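Local coordinates for protein cytochrome c-554 (Nitrosomonas europaea, PDB 1FT5) that carries electrons in the periplasm through its covalently bound hemes, accepting them directly from hydroxylamine oxidoreductase during ammonia oxidation, at residues L139-S144 / P155-V160; R103-A108 / K114-K119. One frame throughout, in Å; residues are numbered along the deposited sequence.

How the contacts relate
From the N terminus, the chain reaches contact 2 first. There helix 99-112 ends and the chain doubles back, so that residues 114-119, strand 116-117 and the start of helix 118-123, lie against residues 103-108 of the helix. After helix 131-138 the chain enters a long loop, and contact 1 closes ten intervening residues of it by bringing 155-160 beside 139-144. The two closures stand in series, neither nested nor crossed. The centres of contacts 1 and 2 are 40 Å apart, on opposite sides of the chain's centre. The nearest atoms of contacts 1 and 2 are about 24 Å apart. In both, residues of the two segments also touch a heme, a different one in each contact.

Contact 1 (L139-S144 / P155-V160). With HEM (protoporphyrin IX containing Fe), chain F.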
ATOM      1  N   LEU A 139       7.801  10.502   3.004  1.00 12.09           N
ATOM      2  CA  LEU A 139       8.671  11.401   3.799  1.00 14.72           C
ATOM      3  C   LEU A 139      10.117  11.102   3.500  1.00 15.64           C
ATOM      4  O   LEU A 139      11.014  11.426   4.308  1.00 16.13           O
ATOM      5  CB  LEU A 139       8.376  11.191   5.302  1.00 14.65           C
ATOM      6  CG  LEU A 139       7.030  11.731   5.733  1.00 13.48           C
ATOM      7  CD1 LEU A 139       6.815  11.396   7.284  1.00 15.01           C
ATOM      8  CD2 LEU A 139       6.954  13.220   5.534  1.00 16.97           C
ATOM      9  N   ASN A 140      10.381  10.545   2.309  1.00 14.28           N
ATOM     10  CA  ASN A 140      11.746  10.171   1.962  1.00 13.58           C
ATOM     11  C   ASN A 140      12.359  11.266   1.130  1.00 12.86           C
ATOM     12  O   ASN A 140      12.352  11.214  -0.106  1.00 13.83           O
ATOM     13  CB  ASN A 140      11.780   8.853   1.178  1.00 13.89           C
ATOM     14  CG  ASN A 140      13.172   8.318   1.077  1.00 15.70           C
ATOM     15  OD1 ASN A 140      13.799   8.086   2.109  1.00 22.79           O
ATOM     16  ND2 ASN A 140      13.679   8.087  -0.134  1.00 18.98           N
ATOM     17  N   TYR A 141      12.827  12.305   1.841  1.00 14.25           N
ATOM     18  CA  TYR A 141      13.496  13.436   1.178  1.00 16.61           C
ATOM     19  C   TYR A 141      14.546  13.972   2.095  1.00 16.08           C
ATOM     20  O   TYR A 141      14.546  13.697   3.284  1.00 16.94           O
ATOM     21  CB  TYR A 141      12.535  14.559   0.731  1.00 17.42           C
ATOM     22  CG  TYR A 141      11.595  15.081   1.765  1.00 17.02           C
ATOM     23  CD1 TYR A 141      11.966  16.100   2.625  1.00 20.30           C
ATOM     24  CD2 TYR A 141      10.313  14.557   1.847  1.00 20.42           C
ATOM     25  CE1 TYR A 141      11.030  16.585   3.565  1.00 20.44           C
ATOM     26  CE2 TYR A 141       9.425  15.006   2.739  1.00 25.19           C
ATOM     27  CZ  TYR A 141       9.756  15.993   3.585  1.00 22.42           C
ATOM     28  OH  TYR A 141       8.745  16.407   4.440  1.00 29.28           O
ATOM     29  N   GLU A 142      15.428  14.795   1.517  1.00 15.64           N
ATOM     30  CA  GLU A 142      16.541  15.337   2.305  1.00 18.05           C
ATOM     31  C   GLU A 142      16.066  16.206   3.436  1.00 17.07           C
ATOM     32  O   GLU A 142      15.282  17.086   3.209  1.00 16.41           O
ATOM     33  CB  GLU A 142      17.440  16.154   1.369  1.00 22.95           C
ATOM     34  CG  GLU A 142      18.707  16.599   2.078  1.00 29.99           C
ATOM     35  CD  GLU A 142      19.781  17.068   1.120  1.00 37.84           C
ATOM     36  OE1 GLU A 142      19.515  17.047  -0.107  1.00 37.92           O
ATOM     37  OE2 GLU A 142      20.886  17.451   1.609  1.00 37.65           O
ATOM     38  N   GLY A 143      16.583  15.930   4.632  1.00 17.21           N
ATOM     39  CA  GLY A 143      16.224  16.718   5.796  1.00 19.66           C
ATOM     40  C   GLY A 143      14.827  16.476   6.294  1.00 18.07           C
ATOM     41  O   GLY A 143      14.275  17.221   7.091  1.00 18.67           O
ATOM     42  N   SER A 144      14.204  15.395   5.812  1.00 16.57           N
ATOM     43  CA  SER A 144      12.874  15.110   6.295  1.00 16.89           C
ATOM     44  C   SER A 144      12.821  14.762   7.793  1.00 18.72           C
ATOM     45  O   SER A 144      13.803  14.325   8.358  1.00 20.36           O
ATOM     46  CB  SER A 144      12.354  13.870   5.509  1.00 20.20           C
ATOM     47  OG  SER A 144      11.210  13.355   6.130  1.00 18.89           O
ATOM     48  N   PRO A 155      10.720  13.544  -5.547  1.00 14.74           N
ATOM     49  CA  PRO A 155      10.890  14.923  -6.045  1.00 13.62           C
ATOM     50  C   PRO A 155       9.779  15.835  -5.526  1.00 19.43           C
ATOM     51  O   PRO A 155       9.860  17.057  -5.718  1.00 17.55           O
ATOM     52  CB  PRO A 155      10.743  14.786  -7.572  1.00 16.98           C
ATOM     53  CG  PRO A 155      10.928  13.308  -7.914  1.00 17.83           C
ATOM     54  CD  PRO A 155      10.403  12.584  -6.647  1.00 14.85           C
ATOM     55  N   PHE A 156       8.706  15.245  -4.976  1.00 14.10           N
ATOM     56  CA  PHE A 156       7.506  16.024  -4.576  1.00 14.12           C
ATOM     57  C   PHE A 156       7.486  16.269  -3.104  1.00 14.46           C
ATOM     58  O   PHE A 156       6.884  15.546  -2.311  1.00 16.64           O
ATOM     59  CB  PHE A 156       6.211  15.272  -5.102  1.00 14.96           C
ATOM     60  CG  PHE A 156       6.228  15.179  -6.600  1.00 15.24           C
ATOM     61  CD1 PHE A 156       6.806  14.062  -7.236  1.00 17.73           C
ATOM     62  CD2 PHE A 156       5.810  16.253  -7.363  1.00 16.24           C
ATOM     63  CE1 PHE A 156       6.967  14.017  -8.587  1.00 19.11           C
ATOM     64  CE2 PHE A 156       5.973  16.195  -8.803  1.00 16.82           C
ATOM     65  CZ  PHE A 156       6.562  15.039  -9.378  1.00 19.16           C
ATOM     66  N   THR A 157       8.121  17.395  -2.749  1.00 16.76           N
ATOM     67  CA  THR A 157       8.311  17.721  -1.343  1.00 15.98           C
ATOM     68  C   THR A 157       7.629  19.021  -0.960  1.00 13.43           C
ATOM     69  O   THR A 157       7.166  19.748  -1.834  1.00 15.44           O
ATOM     70  CB  THR A 157       9.780  17.968  -1.081  1.00 20.32           C
ATOM     71  OG1 THR A 157      10.112  19.128  -1.847  1.00 18.09           O
ATOM     72  CG2 THR A 157      10.673  16.854  -1.586  1.00 19.69           C
ATOM     73  N   PRO A 158       7.527  19.286   0.342  1.00 16.23           N
ATOM     74  CA  PRO A 158       6.884  20.556   0.783  1.00 17.01           C
ATOM     75  C   PRO A 158       7.538  21.769   0.166  1.00 19.15           C
ATOM     76  O   PRO A 158       6.866  22.787  -0.047  1.00 19.56           O
ATOM     77  CB  PRO A 158       6.992  20.507   2.313  1.00 17.67           C
ATOM     78  CG  PRO A 158       6.947  19.030   2.594  1.00 16.36           C
ATOM     79  CD  PRO A 158       7.816  18.414   1.479  1.00 14.03           C
ATOM     80  N   GLU A 159       8.847  21.703  -0.119  1.00 18.54           N
ATOM     81  CA  GLU A 159       9.492  22.848  -0.832  1.00 17.07           C
ATOM     82  C   GLU A 159       8.861  23.108  -2.184  1.00 19.05           C
ATOM     83  O   GLU A 159       8.681  24.262  -2.613  1.00 24.78           O
ATOM     84  CB  GLU A 159      10.964  22.584  -1.140  1.00 26.42           C
ATOM     85  CG  GLU A 159      11.811  22.736   0.038  1.00 21.96           C
ATOM     86  CD  GLU A 159      13.273  22.502  -0.260  1.00 23.20           C
ATOM     87  OE1 GLU A 159      13.647  21.991  -1.369  1.00 24.08           O
ATOM     88  OE2 GLU A 159      14.084  22.821   0.639  1.00 20.45           O
ATOM     89  N   VAL A 160       8.588  22.042  -2.940  1.00 15.28           N
ATOM     90  CA  VAL A 160       7.987  22.178  -4.249  1.00 15.39           C
ATOM     91  C   VAL A 160       6.576  22.759  -4.119  1.00 21.20           C
ATOM     92  O   VAL A 160       6.209  23.718  -4.840  1.00 20.91           O
ATOM     93  CB  VAL A 160       7.926  20.798  -4.968  1.00 18.67           C
ATOM     94  CG1 VAL A 160       7.193  20.963  -6.302  1.00 18.36           C
ATOM     95  CG2 VAL A 160       9.393  20.274  -5.164  1.00 17.54           C
TER
HETATM   96  CHA HEM F 214       3.936  11.556  -6.739  1.00 10.78           C
HETATM   97  CHB HEM F 214       6.844  11.292 -10.603  1.00 11.79           C
HETATM   98  CHC HEM F 214      10.360   9.364  -7.783  1.00 11.91           C
HETATM   99  CHD HEM F 214       7.216   9.286  -4.027  1.00 11.28           C
HETATM  100  C1A HEM F 214       4.408  11.633  -8.077  1.00 10.98           C
HETATM  101  C2A HEM F 214       3.729  12.296  -9.131  1.00 11.70           C
HETATM  102  C3A HEM F 214       4.547  12.202 -10.249  1.00 13.38           C
HETATM  103  C4A HEM F 214       5.715  11.481  -9.791  1.00 14.03           C
HETATM  104  CMA HEM F 214       4.341  12.781 -11.663  1.00 14.96           C
HETATM  105  CAA HEM F 214       2.400  12.980  -9.004  1.00 11.89           C
HETATM  106  CBA HEM F 214       2.525  14.397  -8.445  1.00 14.93           C
HETATM  107  CGA HEM F 214       1.202  15.153  -8.498  1.00 17.51           C
HETATM  108  O1A HEM F 214       0.211  14.636  -9.059  1.00 21.50           O
HETATM  109  O2A HEM F 214       1.150  16.257  -7.925  1.00 18.08           O
HETATM  110  C1B HEM F 214       8.062  10.738 -10.155  1.00 11.09           C
HETATM  111  C2B HEM F 214       9.278  10.675 -10.942  1.00 13.97           C
HETATM  112  C3B HEM F 214      10.250  10.205 -10.142  1.00 12.36           C
HETATM  113  C4B HEM F 214       9.662   9.917  -8.860  1.00 10.78           C
HETATM  114  CMB HEM F 214       9.408  11.005 -12.408  1.00 14.70           C
HETATM  115  CAB HEM F 214      11.731   9.954 -10.467  1.00 15.90           C
HETATM  116  CBB HEM F 214      12.440  11.220 -11.007  1.00 15.71           C
HETATM  117  C1C HEM F 214       9.770   9.108  -6.512  1.00 12.05           C
HETATM  118  C2C HEM F 214      10.473   8.495  -5.406  1.00 11.45           C
HETATM  119  C3C HEM F 214       9.574   8.433  -4.352  1.00  9.98           C
HETATM  120  C4C HEM F 214       8.356   9.045  -4.847  1.00  9.61           C
HETATM  121  CMC HEM F 214      11.902   7.970  -5.414  1.00 11.64           C
HETATM  122  CAC HEM F 214       9.721   7.822  -2.989  1.00 10.99           C
HETATM  123  CBC HEM F 214      11.038   7.980  -2.227  1.00 13.52           C
HETATM  124  C1D HEM F 214       6.055   9.925  -4.445  1.00 12.75           C
HETATM  125  C2D HEM F 214       4.989  10.267  -3.570  1.00 12.61           C
HETATM  126  C3D HEM F 214       4.062  10.943  -4.332  1.00 12.16           C
HETATM  127  C4D HEM F 214       4.581  10.974  -5.673  1.00 13.68           C
HETATM  128  CMD HEM F 214       4.947   9.943  -2.073  1.00 13.08           C
HETATM  129  CAD HEM F 214       2.763  11.537  -3.823  1.00 10.73           C
HETATM  130  CBD HEM F 214       2.837  13.029  -3.447  1.00 12.53           C
HETATM  131  CGD HEM F 214       1.512  13.536  -2.916  1.00 17.46           C
HETATM  132  O1D HEM F 214       0.599  13.721  -3.721  1.00 23.09           O
HETATM  133  O2D HEM F 214       1.410  13.757  -1.740  1.00 21.70           O
HETATM  134  NA  HEM F 214       5.627  11.067  -8.482  1.00 12.44           N
HETATM  135  NB  HEM F 214       8.290  10.275  -8.863  1.00 11.66           N
HETATM  136  NC  HEM F 214       8.446   9.378  -6.182  1.00 11.81           N
HETATM  137  ND  HEM F 214       5.821  10.322  -5.719  1.00 10.24           N
HETATM  138 FE   HEM F 214       6.946   9.982  -7.374  1.00 12.12          FE
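Tyr-141 meets Thr-157 and Pro-158 through its phenol ring, and the contact is apolar. The methyl CG2 of Thr-157 sits 3.8 Å from Tyr-141 CB, and CB of Thr-157 lies over one ring face. On the opposite face, CB of Ser-144 stands 3.5 Å above the plane of the Tyr-141 ring, displaced toward the rim, so the ring is sandwiched between its own turn and the other segment. Pro-158 approaches the far end of the ring obliquely, its CD 3.7 Å from Tyr-141 CZ while CG touches OH. The Tyr-141 torsion (chi1 51°) places CG between the backbone N and carbonyl carbon, swinging the ring across to the second segment. For Thr-157, chi1 sets CG2 anti to the carbonyl carbon and facing the tyrosine; OG1 takes a weak bond of 3.5 Å from Val-160 N.

Tyr-141 to Ser-144 form a type II beta turn, with Gly-143 at positive phi (72°), in the loop that follows the heme-binding helix 131-138. Ser-144 OG, ending the turn, donates to Leu-139 O, two residues ahead of it, at 2.7 Å and 20° out of the carbonyl plane, and is hydrogen-bonded to Trp-146 N.

The flanking residues line the pocket of a heme other than the one His-138 ligates. Phe-156 leaves the backbone on the side away from 139-144, and one face of its ring lies by heme CBA and C2A, with CE1 3.1 Å from C4A. Pro-155 CD lies 3.4 Å from meso carbon CHC. Asn-140 ND2 reaches heme CBC at 3.4 Å and is hydrogen-bonded to Lys-150 O.

Contact 2 (R103-A108 / K114-K119); sequences RKSGQA and KKTPRK. With HEM (protoporphyrin IX containing Fe), chain E.
Thr-116 OG1 is approached by two polar groups, Ser-105 OG at 2.9 Å and a bridging water. The Ser-105 to Thr-116 bond is not settled, because the serine proton also has Asp-101 O, one helical turn back, within weak reach. Geometry sets the proton directions at the water: it accepts from Thr-116 OG1 and donates to two carbonyl oxygens, Ser-105 O at 2.8 Å and Lys-114 O at 2.7 Å. One molecule thus links the helix to both ends of the 114-116 run and spans Ser-105 O and Lys-114 O, which are 4.4 Å apart. Matching torsions bring the hydroxyls together: in Ser-105 (chi1 -69°) as in Thr-116, the oxygen lies opposite the carbonyl carbon, beside the backbone N. Further along, the side chains of Ala-108 and Lys-114 meet only loosely, CB to CB 4.2 Å, with the backbone of Ala-108 nearer still, while the lysine chain bends away at chi2 and chi3.

The helix 99-112 here packs on strand 116-117, which forms a two-stranded parallel sheet with 188-189; Phe-188 of the partner strand touches Ser-105, Thr-116 and Arg-118.

Arg-118 grips a heme propionate side-on. NE donates to O2A of the heme at 2.8 Å, nearly straight at 169°, and NH2 of Arg-118 donates to heme O1A at 2.9 Å (157°). The carboxylate carbon lies in the guanidinium plane, at its edge, but the carboxylate itself is twisted well out of that plane; the two bonds limit the turning of the guanidinium and probably offset the propionate's charge. NH1 is used separately, on Gly-190 O. On the helix side, methyl CMD of this heme packs on Gly-106 CA, and Arg-103 CB touches its CBC at 3.5 Å, close to the axial ligand His-102.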
ATOM      1  N   ARG A 103      -6.676 -17.499   4.371  1.00 21.82           N
ATOM      2  CA  ARG A 103      -7.522 -18.580   3.831  1.00 21.83           C
ATOM      3  C   ARG A 103      -7.853 -19.598   4.924  1.00 23.81           C
ATOM      4  O   ARG A 103      -9.051 -19.912   5.171  1.00 24.06           O
ATOM      5  CB  ARG A 103      -6.789 -19.321   2.693  1.00 27.77           C
ATOM      6  CG  ARG A 103      -7.681 -20.385   2.046  1.00 32.00           C
ATOM      7  CD  ARG A 103      -6.906 -21.537   1.343  1.00 38.00           C
ATOM      8  NE  ARG A 103      -7.126 -22.806   2.051  1.00 43.31           N
ATOM      9  CZ  ARG A 103      -7.625 -23.916   1.498  1.00 46.22           C
ATOM     10  NH1 ARG A 103      -7.963 -23.926   0.211  1.00 45.21           N
ATOM     11  NH2 ARG A 103      -7.812 -25.012   2.244  1.00 44.47           N
ATOM     12  N   LYS A 104      -6.846 -20.071   5.629  1.00 23.30           N
ATOM     13  CA  LYS A 104      -7.123 -21.087   6.655  1.00 24.23           C
ATOM     14  C   LYS A 104      -7.967 -20.566   7.824  1.00 24.39           C
ATOM     15  O   LYS A 104      -8.877 -21.253   8.347  1.00 22.76           O
ATOM     16  CB  LYS A 104      -5.817 -21.669   7.200  1.00 27.06           C
ATOM     17  CG  LYS A 104      -4.989 -22.336   6.094  1.00 33.72           C
ATOM     18  CD  LYS A 104      -5.868 -23.115   5.097  1.00 37.12           C
ATOM     19  CE  LYS A 104      -6.342 -24.443   5.665  1.00 38.76           C
ATOM     20  NZ  LYS A 104      -6.560 -25.479   4.615  1.00 40.78           N
ATOM     21  N   SER A 105      -7.663 -19.353   8.266  1.00 21.09           N
ATOM     22  CA  SER A 105      -8.396 -18.783   9.399  1.00 20.80           C
ATOM     23  C   SER A 105      -9.809 -18.455   8.972  1.00 17.37           C
ATOM     24  O   SER A 105     -10.726 -18.598   9.798  1.00 19.27           O
ATOM     25  CB  SER A 105      -7.702 -17.505   9.931  1.00 21.16           C
ATOM     26  OG  SER A 105      -6.456 -17.798  10.563  1.00 23.57           O
ATOM     27  N   GLY A 106     -10.008 -18.051   7.728  1.00 18.01           N
ATOM     28  CA  GLY A 106     -11.336 -17.761   7.198  1.00 18.08           C
ATOM     29  C   GLY A 106     -12.159 -19.061   7.175  1.00 22.34           C
ATOM     30  O   GLY A 106     -13.324 -19.064   7.541  1.00 18.81           O
ATOM     31  N   GLN A 107     -11.537 -20.137   6.714  1.00 20.19           N
ATOM     32  CA  GLN A 107     -12.213 -21.456   6.694  1.00 18.52           C
ATOM     33  C   GLN A 107     -12.500 -21.919   8.117  1.00 22.63           C
ATOM     34  O   GLN A 107     -13.603 -22.447   8.352  1.00 21.52           O
ATOM     35  CB  GLN A 107     -11.296 -22.480   6.013  1.00 22.38           C
ATOM     36  CG  GLN A 107     -11.247 -22.275   4.526  1.00 28.22           C
ATOM     37  CD  GLN A 107     -10.150 -23.099   3.855  1.00 33.73           C
ATOM     38  OE1 GLN A 107     -10.166 -23.291   2.634  1.00 41.30           O
ATOM     39  NE2 GLN A 107      -9.195 -23.571   4.636  1.00 36.16           N
ATOM     40  N   ALA A 108     -11.568 -21.742   9.056  1.00 19.03           N
ATOM     41  CA  ALA A 108     -11.813 -22.160  10.467  1.00 20.80           C
ATOM     42  C   ALA A 108     -12.996 -21.376  11.042  1.00 23.14           C
ATOM     43  O   ALA A 108     -13.844 -21.901  11.786  1.00 19.71           O
ATOM     44  CB  ALA A 108     -10.585 -21.935  11.341  1.00 22.40           C
ATOM     45  N   LYS A 114     -14.159 -20.145  14.975  1.00 22.51           N
ATOM     46  CA  LYS A 114     -12.883 -19.969  15.652  1.00 21.06           C
ATOM     47  C   LYS A 114     -12.259 -18.672  15.144  1.00 19.61           C
ATOM     48  O   LYS A 114     -12.265 -18.455  13.947  1.00 23.33           O
ATOM     49  CB  LYS A 114     -11.993 -21.134  15.253  1.00 25.72           C
ATOM     50  CG  LYS A 114     -10.548 -21.098  15.764  1.00 31.00           C
ATOM     51  CD  LYS A 114     -10.384 -22.194  16.790  1.00 34.29           C
ATOM     52  CE  LYS A 114     -10.491 -23.587  16.154  1.00 36.83           C
ATOM     53  NZ  LYS A 114      -9.959 -24.674  17.081  1.00 39.54           N
ATOM     54  N   LYS A 115     -11.740 -17.873  16.064  1.00 23.45           N
ATOM     55  CA  LYS A 115     -11.067 -16.621  15.687  1.00 21.77           C
ATOM     56  C   LYS A 115      -9.564 -16.876  15.750  1.00 23.26           C
ATOM     57  O   LYS A 115      -9.114 -17.807  16.372  1.00 26.42           O
ATOM     58  CB  LYS A 115     -11.445 -15.509  16.639  1.00 23.86           C
ATOM     59  CG  LYS A 115     -12.872 -15.045  16.353  1.00 24.43           C
ATOM     60  CD  LYS A 115     -13.336 -13.994  17.313  1.00 32.26           C
ATOM     61  CE  LYS A 115     -14.774 -13.613  16.973  1.00 33.75           C
ATOM     62  NZ  LYS A 115     -15.482 -14.766  16.289  1.00 40.85           N
ATOM     63  N   THR A 116      -8.771 -16.011  15.113  1.00 20.34           N
ATOM     64  CA  THR A 116      -7.311 -16.229  15.105  1.00 22.37           C
ATOM     65  C   THR A 116      -6.663 -14.942  15.565  1.00 24.81           C
ATOM     66  O   THR A 116      -7.127 -13.879  15.201  1.00 23.44           O
ATOM     67  CB  THR A 116      -6.840 -16.537  13.698  1.00 22.35           C
ATOM     68  OG1 THR A 116      -7.299 -17.851  13.321  1.00 24.63           O
ATOM     69  CG2 THR A 116      -5.295 -16.490  13.592  1.00 22.14           C
ATOM     70  N   PRO A 117      -5.618 -15.027  16.409  1.00 24.11           N
ATOM     71  CA  PRO A 117      -4.968 -13.800  16.865  1.00 24.90           C
ATOM     72  C   PRO A 117      -4.234 -13.062  15.737  1.00 20.78           C
ATOM     73  O   PRO A 117      -3.545 -13.674  14.931  1.00 21.50           O
ATOM     74  CB  PRO A 117      -3.978 -14.283  17.953  1.00 25.59           C
ATOM     75  CG  PRO A 117      -4.402 -15.733  18.305  1.00 25.29           C
ATOM     76  CD  PRO A 117      -5.048 -16.238  17.037  1.00 25.36           C
ATOM     77  N   ARG A 118      -4.358 -11.732  15.723  1.00 21.19           N
ATOM     78  CA  ARG A 118      -3.607 -10.935  14.732  1.00 22.72           C
ATOM     79  C   ARG A 118      -2.103 -11.154  14.969  1.00 20.36           C
ATOM     80  O   ARG A 118      -1.311 -11.002  14.039  1.00 23.46           O
ATOM     81  CB  ARG A 118      -3.914  -9.443  14.906  1.00 22.12           C
ATOM     82  CG  ARG A 118      -5.234  -9.017  14.288  1.00 21.34           C
ATOM     83  CD  ARG A 118      -5.358  -7.483  14.343  1.00 19.20           C
ATOM     84  NE  ARG A 118      -6.605  -7.198  13.714  1.00 19.26           N
ATOM     85  CZ  ARG A 118      -7.735  -7.100  14.397  1.00 21.02           C
ATOM     86  NH1 ARG A 118      -7.727  -7.241  15.717  1.00 22.44           N
ATOM     87  NH2 ARG A 118      -8.875  -7.017  13.756  1.00 21.56           N
ATOM     88  N   LYS A 119      -1.713 -11.522  16.201  1.00 22.71           N
ATOM     89  CA  LYS A 119      -0.284 -11.767  16.456  1.00 28.41           C
ATOM     90  C   LYS A 119       0.261 -12.815  15.489  1.00 27.51           C
ATOM     91  O   LYS A 119       1.408 -12.725  15.038  1.00 25.59           O
ATOM     92  CB  LYS A 119      -0.065 -12.259  17.899  1.00 31.60           C
ATOM     93  CG  LYS A 119       1.384 -12.583  18.226  1.00 34.92           C
ATOM     94  CD  LYS A 119       1.488 -13.177  19.654  1.00 38.61           C
ATOM     95  CE  LYS A 119       1.046 -12.149  20.718  1.00 39.82           C
ATOM     96  NZ  LYS A 119       1.132 -12.667  22.136  1.00 43.22           N
TER
HETATM   97  CHA HEM E 213      -8.760 -10.196   6.535  1.00 18.62           C
HETATM   98  CHB HEM E 213      -5.463  -8.069   3.706  1.00 16.19           C
HETATM   99  CHC HEM E 213      -5.217 -12.132   1.030  1.00 17.77           C
HETATM  100  CHD HEM E 213      -9.248 -13.777   3.298  1.00 16.57           C
HETATM  101  C1A HEM E 213      -7.843  -9.284   6.028  1.00 16.05           C
HETATM  102  C2A HEM E 213      -7.533  -8.004   6.645  1.00 16.28           C
HETATM  103  C3A HEM E 213      -6.645  -7.386   5.789  1.00 17.55           C
HETATM  104  C4A HEM E 213      -6.390  -8.299   4.733  1.00 18.27           C
HETATM  105  CMA HEM E 213      -5.983  -6.001   5.926  1.00 15.65           C
HETATM  106  CAA HEM E 213      -8.073  -7.489   7.947  1.00 17.44           C
HETATM  107  CBA HEM E 213      -7.261  -8.019   9.133  1.00 15.29           C
HETATM  108  CGA HEM E 213      -7.618  -7.390  10.459  1.00 14.85           C
HETATM  109  O1A HEM E 213      -8.738  -7.765  10.999  1.00 22.61           O
HETATM  110  O2A HEM E 213      -6.847  -6.560  11.021  1.00 16.62           O
HETATM  111  C1B HEM E 213      -5.138  -9.007   2.738  1.00 17.85           C
HETATM  112  C2B HEM E 213      -4.074  -8.836   1.820  1.00 15.99           C
HETATM  113  C3B HEM E 213      -3.910 -10.014   1.122  1.00 16.55           C
HETATM  114  C4B HEM E 213      -4.943 -10.903   1.604  1.00 17.28           C
HETATM  115  CMB HEM E 213      -3.225  -7.548   1.645  1.00 15.76           C
HETATM  116  CAB HEM E 213      -2.867 -10.355   0.016  1.00 16.63           C
HETATM  117  CBB HEM E 213      -1.440 -10.588   0.545  1.00 16.03           C
HETATM  118  C1C HEM E 213      -6.331 -12.884   1.385  1.00 18.56           C
HETATM  119  C2C HEM E 213      -6.741 -14.085   0.653  1.00 21.81           C
HETATM  120  C3C HEM E 213      -7.919 -14.466   1.243  1.00 19.04           C
HETATM  121  C4C HEM E 213      -8.185 -13.613   2.342  1.00 20.46           C
HETATM  122  CMC HEM E 213      -6.029 -14.729  -0.560  1.00 20.81           C
HETATM  123  CAC HEM E 213      -8.868 -15.577   0.753  1.00 22.79           C
HETATM  124  CBC HEM E 213      -8.421 -17.018   0.680  1.00 22.59           C
HETATM  125  C1D HEM E 213      -9.395 -12.961   4.420  1.00 20.88           C
HETATM  126  C2D HEM E 213     -10.354 -13.176   5.442  1.00 18.90           C
HETATM  127  C3D HEM E 213     -10.192 -12.209   6.357  1.00 17.99           C
HETATM  128  C4D HEM E 213      -9.118 -11.374   5.902  1.00 16.18           C
HETATM  129  CMD HEM E 213     -11.389 -14.360   5.444  1.00 17.60           C
HETATM  130  CAD HEM E 213     -11.115 -11.978   7.514  1.00 16.30           C
HETATM  131  CBD HEM E 213     -12.334 -11.160   7.173  1.00 16.31           C
HETATM  132  CGD HEM E 213     -13.321 -10.817   8.292  1.00 15.59           C
HETATM  133  O1D HEM E 213     -14.488 -10.608   7.890  1.00 19.54           O
HETATM  134  O2D HEM E 213     -12.925 -10.706   9.449  1.00 17.72           O
HETATM  135  NA  HEM E 213      -7.137  -9.460   4.850  1.00 16.35           N
HETATM  136  NB  HEM E 213      -5.697 -10.285   2.618  1.00 13.86           N
HETATM  137  NC  HEM E 213      -7.219 -12.587   2.422  1.00 19.54           N
HETATM  138  ND  HEM E 213      -8.626 -11.851   4.748  1.00 14.43           N
HETATM  139 FE   HEM E 213      -7.178 -11.068   3.682  1.00 16.14          FE
HETATM  140  O   HOH W   1     -10.013 -18.292  12.458  1.00 23.81           O